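Local coordinates for putative N-acetylmuramoyl-L-alanine amidase,autolysin cwp6 (Peptoclostridium difficile, PDB 5J72), which probably hydrolyses the bond between N-acetylmuramoyl residues and L-alanine in peptidoglycan, using a zinc-dependent amidase domain joined to CWB2 cell-wall-binding modules, at residues N483-T488 and V622-T627; T515-N519 and V591-Y597; G536-G540 and D608-D612; N561-R565 and I631-T636. One frame throughout, in Å; residues are numbered along the deposited sequence.

From the N terminus, the four contacts all fall in the amidase domain, built on a mixed six-stranded sheet. Helix 477-494 comes first and closes the longest loop through contact 1, meeting helix 619-637 near the end of the chain. Contacts 2 and 3 are nested inside that loop: contact 2 joins helix 511-521 to the turn after helix 590-593, and contact 3 joins a loop between strands 525-532 and 541-544 to the start of helix 610-614. These two cross each other. Contact 4 returns from helix 554-569 to helix 619-637, crossing the other three along the chain. Contacts 1 and 4 share helix 619-637 and touch where Thr488 CG2 packs on Ile633 CD1.

Contact 1: N483-T488 and V622-T627; sequences NTALAT and VKTMGT
Thr484, Ala487 and Thr488 pack against Val622, Lys623 and Gly626 where helices 477-494 and 619-637 of the zinc amidase domain cross at -52°, their local axes 7.0 Å apart. Gly626 permits this closeness: with no side chain between the backbones, its CA comes within 4.3 Å of Thr488 CA.

Van der Waals packing lies around the glycine. Ala487 CB presses on the backbone of the facing helix, 3.6 Å from Lys623 O, with Lys623 CG alongside. Val622 CG1 meets OG1 of Thr484, the two side chains crossing at about a right angle, and also touches Asn483 CB. From the other branch of Thr484, CG2 reaches Met625 CG. Strand 525-532 lies against this pair of helices, with Ile529 meeting Thr484 and Thr488.

Polar contacts are few but close. Thr484 OG1 is engaged by Tyr480 O and the Tyr531 hydroxyl. In one of its two conformers the Lys623 chain bends at its end (chi4 65°), bringing NZ back beside Ala487 CB, where it meets Asp345 and Tyr402. A water donates to Ala487 O and Thr627 OG1, bridging the helices. Gly626 CA makes a CA-H...O contact of 3.4 Å with Thr484 O. The direct hydrogen bond between the segments runs from Thr488 OG1 to Gly626 O, 2.8 Å long, with the hydroxyl approaching the carbonyl from the side at a C=O...donor angle of 106°.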
# COMPACT_ATOMS: atom_id res chain seq x y z
N ASN A 483 -0.75 19.44 3.71
CA ASN A 483 -0.74 18.87 2.34
C ASN A 483 0.44 19.48 1.51
O ASN A 483 1.07 18.77 0.76
CB ASN A 483 -2.04 19.15 1.66
CG ASN A 483 -3.15 18.38 2.35
OD1 ASN A 483 -2.88 17.26 2.84
ND2 ASN A 483 -4.36 18.96 2.52
N THR A 484 0.71 20.79 1.69
CA THR A 484 1.82 21.40 0.95
C THR A 484 3.15 20.77 1.42
O THR A 484 3.98 20.36 0.61
CB THR A 484 1.85 22.92 1.26
OG1 THR A 484 0.64 23.48 0.83
CG2 THR A 484 3.06 23.63 0.50
N ALA A 485 3.32 20.66 2.76
CA ALA A 485 4.55 20.16 3.34
C ALA A 485 4.81 18.72 2.99
O ALA A 485 5.99 18.33 2.81
CB ALA A 485 4.56 20.33 4.90
N LEU A 486 3.80 17.91 2.88
CA LEU A 486 4.02 16.48 2.52
C LEU A 486 4.62 16.46 1.08
O LEU A 486 5.51 15.67 0.80
CB LEU A 486 2.65 15.70 2.53
CG LEU A 486 2.24 15.43 4.05
CD1 LEU A 486 0.70 15.08 4.13
CD2 LEU A 486 3.10 14.27 4.67
N ALA A 487 4.08 17.31 0.22
CA ALA A 487 4.57 17.33 -1.19
C ALA A 487 6.02 17.85 -1.25
O ALA A 487 6.82 17.35 -2.04
CB ALA A 487 3.64 18.18 -2.02
N THR A 488 6.37 18.86 -0.43
CA THR A 488 7.75 19.32 -0.38
C THR A 488 8.66 18.21 0.09
O THR A 488 9.78 18.01 -0.42
CB THR A 488 7.86 20.50 0.65
OG1 THR A 488 6.99 21.53 0.22
CG2 THR A 488 9.35 21.01 0.79
N VAL A 622 -2.03 21.93 -4.98
CA VAL A 622 -1.35 22.08 -3.69
C VAL A 622 -0.06 21.29 -3.74
O VAL A 622 0.96 21.71 -3.21
CB VAL A 622 -2.27 21.62 -2.53
CG1 VAL A 622 -1.46 21.55 -1.21
CG2 VAL A 622 -3.43 22.58 -2.40
N LYS A 623 -0.11 20.10 -4.38
CA LYS A 623 1.10 19.31 -4.49
C LYS A 623 2.17 20.12 -5.33
O LYS A 623 3.34 20.11 -5.00
CB LYS A 623 0.79 17.97 -5.16
CG LYS A 623 2.06 17.15 -5.29
CD LYS A 623 1.79 15.77 -5.90
CE LYS A 623 2.94 14.84 -5.50
NZ LYS A 623 3.00 14.61 -4.02
N THR A 624 1.74 20.85 -6.36
CA THR A 624 2.71 21.64 -7.16
C THR A 624 3.35 22.73 -6.29
O THR A 624 4.54 22.98 -6.36
CB THR A 624 1.99 22.26 -8.35
OG1 THR A 624 1.56 21.16 -9.16
CG2 THR A 624 2.91 23.19 -9.19
N MET A 625 2.54 23.36 -5.44
CA MET A 625 3.08 24.37 -4.52
C MET A 625 4.14 23.74 -3.66
O MET A 625 5.23 24.32 -3.52
CB MET A 625 1.95 24.92 -3.65
CG MET A 625 2.49 25.86 -2.55
SD MET A 625 3.24 27.41 -3.22
CE MET A 625 1.72 28.32 -3.83
N GLY A 626 3.89 22.52 -3.07
CA GLY A 626 4.92 21.92 -2.23
C GLY A 626 6.17 21.54 -3.03
O GLY A 626 7.30 21.68 -2.56
N THR A 627 5.95 21.00 -4.22
CA THR A 627 7.08 20.61 -5.05
C THR A 627 8.01 21.85 -5.35
O THR A 627 9.23 21.74 -5.22
CB THR A 627 6.57 20.11 -6.41
OG1 THR A 627 5.75 18.94 -6.13
CG2 THR A 627 7.80 19.76 -7.38
O HOH W 1 6.20 16.58 -4.46

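Contact 2: T515-N519 and V591-Y597; sequences TALSN and VLRNNNY
Asn595 OD1 is gripped by two donors, one from each segment. Ser518 OG, reaching across from helix 511-521, gives it a hydrogen bond of 2.8 Å in the carbonyl plane and on a lone pair. Tyr597 N supplies the second from within the turn, tilted from that plane. The other end of the same amide is held too: Asn595 ND2 donates to Val591 O, which lies in the amide plane, so both ends are tied and the rotation of the group is fixed.

Asn519 bonds the backbone of the turn through both ends of its amide. Its CG lies beside the backbone N (chi1 -70°), which brings the amide over residues 594 to 596. Asn596 N donates to Asn519 OD1 at 2.9 Å in a nearly straight bond, and Asn519 ND2 donates to Asn594 O at 3.2 Å, with the acceptor in the amide plane. The Asn596 amide stacks on that of Asn519, their planes 19° apart. Tyr597 adds its ring edge, CD2 lying 3.8 Å from Asn519 OD1.

One turn earlier in the helix, Thr515 CG2 sits 3.1 Å from Asn594 O, and Thr515 OG1, bonded to Leu511 O, faces Val591 CG1. The bond from Tyr597 N to Asn595 OD1 makes an Asx turn, docked here against helix 511-521 as the chain passes from helix 590-593 into strand 599-606.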
# COMPACT_ATOMS: atom_id res chain seq x y z
N THR A 515 11.06 24.28 17.18
CA THR A 515 12.43 24.80 17.19
C THR A 515 13.39 23.86 17.89
O THR A 515 14.52 23.68 17.41
CB THR A 515 12.47 26.20 17.85
OG1 THR A 515 11.39 26.98 17.28
CG2 THR A 515 13.76 26.91 17.51
N ALA A 516 12.97 23.25 19.01
CA ALA A 516 13.88 22.31 19.71
C ALA A 516 14.27 21.19 18.77
O ALA A 516 15.42 20.78 18.73
CB ALA A 516 13.20 21.70 20.93
N LEU A 517 13.29 20.73 17.97
CA LEU A 517 13.54 19.66 17.01
C LEU A 517 14.57 20.12 16.05
O LEU A 517 15.52 19.37 15.75
CB LEU A 517 12.26 19.28 16.24
CG LEU A 517 12.43 18.13 15.23
CD1 LEU A 517 12.96 16.87 15.96
CD2 LEU A 517 11.11 17.83 14.57
N SER A 518 14.42 21.33 15.52
CA SER A 518 15.41 21.85 14.55
C SER A 518 16.81 21.86 15.17
O SER A 518 17.78 21.45 14.55
CB SER A 518 15.05 23.28 14.16
OG SER A 518 15.85 23.71 13.08
N ASN A 519 16.90 22.36 16.40
CA ASN A 519 18.19 22.45 17.11
C ASN A 519 18.78 21.07 17.42
O ASN A 519 20.00 20.94 17.57
CB ASN A 519 18.00 23.28 18.41
CG ASN A 519 17.75 24.72 18.09
OD1 ASN A 519 18.12 25.19 16.98
ND2 ASN A 519 17.08 25.48 18.92
N VAL A 591 10.27 30.75 15.28
CA VAL A 591 11.12 29.66 14.66
C VAL A 591 12.35 30.21 13.97
O VAL A 591 13.24 29.42 13.59
CB VAL A 591 10.28 28.77 13.71
CG1 VAL A 591 9.16 28.09 14.52
CG2 VAL A 591 9.67 29.59 12.56
N LEU A 592 12.41 31.55 13.79
CA LEU A 592 13.61 32.15 13.21
C LEU A 592 14.54 32.57 14.36
O LEU A 592 15.70 32.20 14.42
CB LEU A 592 13.20 33.39 12.37
CG LEU A 592 13.05 33.12 10.87
CD1 LEU A 592 12.06 32.00 10.63
CD2 LEU A 592 12.63 34.36 10.15
N ARG A 593 14.00 33.31 15.32
CA ARG A 593 14.79 33.85 16.43
C ARG A 593 15.44 32.80 17.26
O ARG A 593 16.58 32.96 17.68
CB ARG A 593 13.88 34.75 17.30
CG ARG A 593 14.61 35.37 18.55
CD ARG A 593 13.62 36.30 19.30
NE ARG A 593 12.65 35.51 20.06
CZ ARG A 593 11.38 35.29 19.73
NH1 ARG A 593 10.87 35.83 18.63
NH2 ARG A 593 10.62 34.48 20.47
N ASN A 594 14.75 31.70 17.51
CA ASN A 594 15.31 30.69 18.39
C ASN A 594 15.93 29.49 17.70
O ASN A 594 16.27 28.49 18.34
CB ASN A 594 14.19 30.19 19.34
CG ASN A 594 13.87 31.25 20.34
OD1 ASN A 594 14.81 31.84 20.89
ND2 ASN A 594 12.61 31.60 20.59
N ASN A 595 16.07 29.57 16.42
CA ASN A 595 16.67 28.46 15.67
C ASN A 595 18.22 28.66 15.56
O ASN A 595 18.63 29.72 15.10
CB ASN A 595 16.08 28.47 14.26
CG ASN A 595 15.91 27.10 13.70
OD1 ASN A 595 16.85 26.29 13.76
ND2 ASN A 595 14.74 26.78 13.16
N ASN A 596 19.03 27.68 15.92
CA ASN A 596 20.49 27.85 15.77
C ASN A 596 20.90 27.51 14.34
O ASN A 596 22.08 27.57 14.03
CB ASN A 596 21.21 26.91 16.70
CG ASN A 596 20.95 27.24 18.14
OD1 ASN A 596 20.92 26.34 18.97
ND2 ASN A 596 20.74 28.49 18.50
N TYR A 597 19.93 27.15 13.46
CA TYR A 597 20.24 26.78 12.09
C TYR A 597 19.50 27.66 11.14
O TYR A 597 18.55 28.35 11.54
CB TYR A 597 19.93 25.27 11.87
CG TYR A 597 20.84 24.51 12.80
CD1 TYR A 597 22.15 24.21 12.43
CD2 TYR A 597 20.46 24.23 14.09
CE1 TYR A 597 23.05 23.67 13.33
CE2 TYR A 597 21.36 23.68 15.01
CZ TYR A 597 22.65 23.41 14.62
OH TYR A 597 23.55 22.87 15.52

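Contact 3: G536-G540 and D608-D612; sequences GSGNG and DNKSD
Asn609 reaches from the N-cap of helix 610-614 into the loop 536-540. CB packs against Gly538 O at 3.3 Å. CG, set anti to the backbone N (chi1 178°), lies just as near Asn539 CB, which packs against the Asn609 amide as a whole. At the tip the amide divides its work between loop and helix. ND2 donates to Gly536 O at 2.9 Å, meeting the carbonyl nearly along the C=O axis although that oxygen is tilted 17° from the plane of the amide. OD1 turns back to its own helix and accepts from Asp612 N, also at 2.9 Å, in the carbonyl plane: this is the capping bond.

Asp612, whose N is capped in this way, sends its carboxylate to the far end of the loop. There OD1 receives Gly540 N on its syn lone pair, with a short bond of 2.7 Å and an angle of 165° at the hydrogen. The same oxygen accepts from Phe606 N, joining the end of strand 599-606 to the beginning of strand 541-544. At the near end, Gly536 CA makes a CA-H...O contact of 3.3 Å with Asp608 O, and a water links Gly536 O to Lys610 N in the first turn of the helix. The carboxylate of Asp608 bonds to Ser534 N, just ahead of the loop.

Two backbone N-H groups, of Gly540 and Phe606, converge on Asp612 OD1 and probably stabilise the ionised carboxylate; the nearby start of the helix may also favour it.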
# COMPACT_ATOMS: atom_id res chain seq x y z
N GLY A 536 -10.20 39.83 2.09
CA GLY A 536 -9.99 39.29 0.75
C GLY A 536 -8.90 40.05 0.02
O GLY A 536 -8.36 39.58 -0.98
N SER A 537 -8.58 41.25 0.56
CA SER A 537 -7.60 42.22 0.06
C SER A 537 -6.17 41.66 -0.23
O SER A 537 -5.81 41.51 -1.41
CB SER A 537 -7.47 43.35 1.07
OG SER A 537 -6.82 44.47 0.49
N GLY A 538 -5.36 41.39 0.82
CA GLY A 538 -4.01 40.87 0.61
C GLY A 538 -4.00 39.66 -0.31
O GLY A 538 -4.95 38.88 -0.35
N ASN A 539 -2.93 39.51 -1.08
CA ASN A 539 -2.76 38.39 -2.01
C ASN A 539 -1.28 38.34 -2.37
O ASN A 539 -0.58 39.35 -2.22
CB ASN A 539 -3.63 38.55 -3.29
CG ASN A 539 -3.24 39.75 -4.15
OD1 ASN A 539 -3.76 40.85 -3.95
ND2 ASN A 539 -2.28 39.63 -5.08
N GLY A 540 -0.81 37.17 -2.81
CA GLY A 540 0.59 37.00 -3.18
C GLY A 540 1.36 36.11 -2.21
O GLY A 540 0.80 35.57 -1.25
N ASP A 608 -7.35 33.57 2.19
CA ASP A 608 -8.62 34.33 2.11
C ASP A 608 -8.63 35.18 0.83
O ASP A 608 -9.45 36.08 0.71
CB ASP A 608 -8.82 35.25 3.34
CG ASP A 608 -7.63 36.21 3.57
OD1 ASP A 608 -7.75 37.11 4.44
OD2 ASP A 608 -6.58 36.05 2.88
N ASN A 609 -7.71 34.92 -0.13
CA ASN A 609 -7.77 35.69 -1.40
C ASN A 609 -8.22 34.73 -2.53
O ASN A 609 -7.54 33.75 -2.81
CB ASN A 609 -6.43 36.32 -1.75
CG ASN A 609 -6.52 37.04 -3.08
OD1 ASN A 609 -6.25 36.43 -4.14
ND2 ASN A 609 -6.92 38.32 -3.12
N LYS A 610 -9.36 35.02 -3.17
CA LYS A 610 -9.89 34.14 -4.22
C LYS A 610 -8.95 33.92 -5.40
O LYS A 610 -8.86 32.80 -5.91
CB LYS A 610 -11.20 34.71 -4.76
CG LYS A 610 -12.18 33.58 -5.05
CD LYS A 610 -13.05 33.86 -6.27
CE LYS A 610 -13.82 32.61 -6.59
NZ LYS A 610 -13.12 31.83 -7.62
N SER A 611 -8.28 34.96 -5.87
CA SER A 611 -7.37 34.77 -7.00
C SER A 611 -6.21 33.74 -6.65
O SER A 611 -5.91 32.86 -7.45
CB SER A 611 -6.79 36.12 -7.42
OG SER A 611 -5.83 35.96 -8.46
N ASP A 612 -5.60 33.87 -5.44
CA ASP A 612 -4.54 32.98 -4.95
C ASP A 612 -5.08 31.57 -4.79
O ASP A 612 -4.51 30.63 -5.32
CB ASP A 612 -4.00 33.47 -3.59
CG ASP A 612 -3.07 34.65 -3.65
OD1 ASP A 612 -2.57 35.07 -2.58
OD2 ASP A 612 -2.82 35.16 -4.76
O HOH W 2 -10.38 37.59 -2.36

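Contact 4: N561-R565 and I631-T636; sequences NILKR and IGIEDT
Arg565 and Asp635 form a bidentate salt bridge across the roughly antiparallel helices 554-569 and 619-637 of the amidase domain, whose local axes pass 7.9 Å apart with 143° between their directions. The guanidinium meets the carboxylate side-on and nearly coplanar. NE donates to Asp635 OD2 at 2.8 Å, on the syn lone pair, and NH1 donates to Asp635 OD1 at 3.1 Å. One face of the guanidinium is covered by Ile631 CG2, 3.2 Å above its plane and offset toward the rim. The arginine chain bends at chi2 (-56°), where CG rests against Gly632 N, and so brings NE to the carboxylate.

Gly632 lies at the closest point of the backbones, its CA 4.0 Å from Ile562 CA. Beside it Ile562 CG1 packs on the glycine backbone, while CD1 lies alongside Ile633 CG1, the two chains pointing the same way. Ile562 also meets Ile543, Ile600 and Val602 of the sheet, so this end of the interface continues into the core, and Ile633 reaches Leu492 of helix 477-494.

Around the salt bridge, the charged groups have further partners. Arg565 NH2 is paired with Glu568 OE1, and a water donates to Asp635 OD2. One turn before the arginine, Asn561 ND2 has two acceptors, a water and Thr636 OG1. The threonine hydroxyl is itself directed by its own helix, donating to Gly632 O; its oxygen therefore faces Asn561 ND2 as acceptor, 2.9 Å away and within 4° of the amide plane.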
# COMPACT_ATOMS: atom_id res chain seq x y z
N ASN A 561 15.51 31.85 -3.52
CA ASN A 561 15.34 30.64 -4.37
C ASN A 561 13.91 30.14 -4.31
O ASN A 561 13.30 29.89 -5.35
CB ASN A 561 16.27 29.55 -3.89
CG ASN A 561 17.70 29.83 -4.22
OD1 ASN A 561 17.92 30.62 -5.13
ND2 ASN A 561 18.69 29.24 -3.53
N ILE A 562 13.32 29.98 -3.09
CA ILE A 562 11.92 29.44 -3.00
C ILE A 562 10.94 30.36 -3.60
O ILE A 562 10.01 29.95 -4.32
CB ILE A 562 11.60 29.17 -1.47
CG1 ILE A 562 12.52 28.03 -0.98
CG2 ILE A 562 10.09 28.85 -1.30
CD1 ILE A 562 12.63 27.92 0.55
N LEU A 563 11.09 31.66 -3.36
CA LEU A 563 10.14 32.62 -3.94
C LEU A 563 10.20 32.52 -5.50
O LEU A 563 9.20 32.51 -6.18
CB LEU A 563 10.61 34.06 -3.46
CG LEU A 563 9.77 35.19 -4.05
CD1 LEU A 563 8.33 35.12 -3.61
CD2 LEU A 563 10.36 36.52 -3.58
N LYS A 564 11.44 32.47 -6.04
CA LYS A 564 11.60 32.32 -7.50
C LYS A 564 10.87 31.04 -7.96
O LYS A 564 10.04 31.11 -8.88
CB LYS A 564 13.10 32.20 -7.81
CG LYS A 564 13.41 32.04 -9.29
CD LYS A 564 14.93 32.10 -9.57
CE LYS A 564 15.24 32.68 -10.99
NZ LYS A 564 16.47 32.07 -11.61
N ARG A 565 11.13 29.88 -7.29
CA ARG A 565 10.47 28.63 -7.79
C ARG A 565 8.96 28.68 -7.69
O ARG A 565 8.27 28.21 -8.59
CB ARG A 565 11.03 27.42 -7.06
CG ARG A 565 12.54 27.22 -7.34
CD ARG A 565 12.84 27.11 -8.87
NE ARG A 565 14.18 26.54 -8.99
CZ ARG A 565 14.68 26.05 -10.11
NH1 ARG A 565 15.88 25.51 -10.12
NH2 ARG A 565 13.98 26.11 -11.24
N ILE A 631 11.88 22.35 -4.61
CA ILE A 631 12.93 22.63 -5.63
C ILE A 631 13.77 23.84 -5.13
O ILE A 631 15.01 23.81 -5.20
CB ILE A 631 12.31 22.94 -7.01
CG1 ILE A 631 11.67 21.64 -7.63
CG2 ILE A 631 13.47 23.46 -8.01
CD1 ILE A 631 10.67 21.98 -8.76
N GLY A 632 13.09 24.88 -4.62
CA GLY A 632 13.81 26.05 -4.08
C GLY A 632 14.72 25.65 -2.96
O GLY A 632 15.82 26.17 -2.82
N ILE A 633 14.28 24.71 -2.08
CA ILE A 633 15.14 24.26 -0.99
C ILE A 633 16.37 23.49 -1.55
O ILE A 633 17.51 23.69 -1.07
CB ILE A 633 14.36 23.33 -0.00
CG1 ILE A 633 13.30 24.22 0.76
CG2 ILE A 633 15.33 22.60 1.01
CD1 ILE A 633 12.27 23.33 1.60
N GLU A 634 16.13 22.59 -2.50
CA GLU A 634 17.22 21.81 -3.12
C GLU A 634 18.24 22.82 -3.78
O GLU A 634 19.46 22.62 -3.64
CB GLU A 634 16.62 20.90 -4.19
CG GLU A 634 17.71 20.24 -5.03
CD GLU A 634 17.11 19.45 -6.19
OE1 GLU A 634 16.17 19.93 -6.85
OE2 GLU A 634 17.60 18.32 -6.42
N ASP A 635 17.74 23.85 -4.46
CA ASP A 635 18.60 24.90 -5.01
C ASP A 635 19.53 25.41 -3.98
O ASP A 635 20.72 25.65 -4.26
CB ASP A 635 17.81 26.13 -5.43
CG ASP A 635 16.96 25.93 -6.65
OD1 ASP A 635 17.25 25.01 -7.43
OD2 ASP A 635 16.01 26.71 -6.84
N THR A 636 19.02 25.60 -2.79
CA THR A 636 19.77 26.16 -1.70
C THR A 636 20.73 25.22 -1.02
O THR A 636 21.88 25.63 -0.80
CB THR A 636 18.75 26.70 -0.65
OG1 THR A 636 17.84 27.58 -1.30
CG2 THR A 636 19.44 27.46 0.46
O HOH W 3 21.54 29.02 -4.06
O HOH W 4 15.62 29.27 -7.76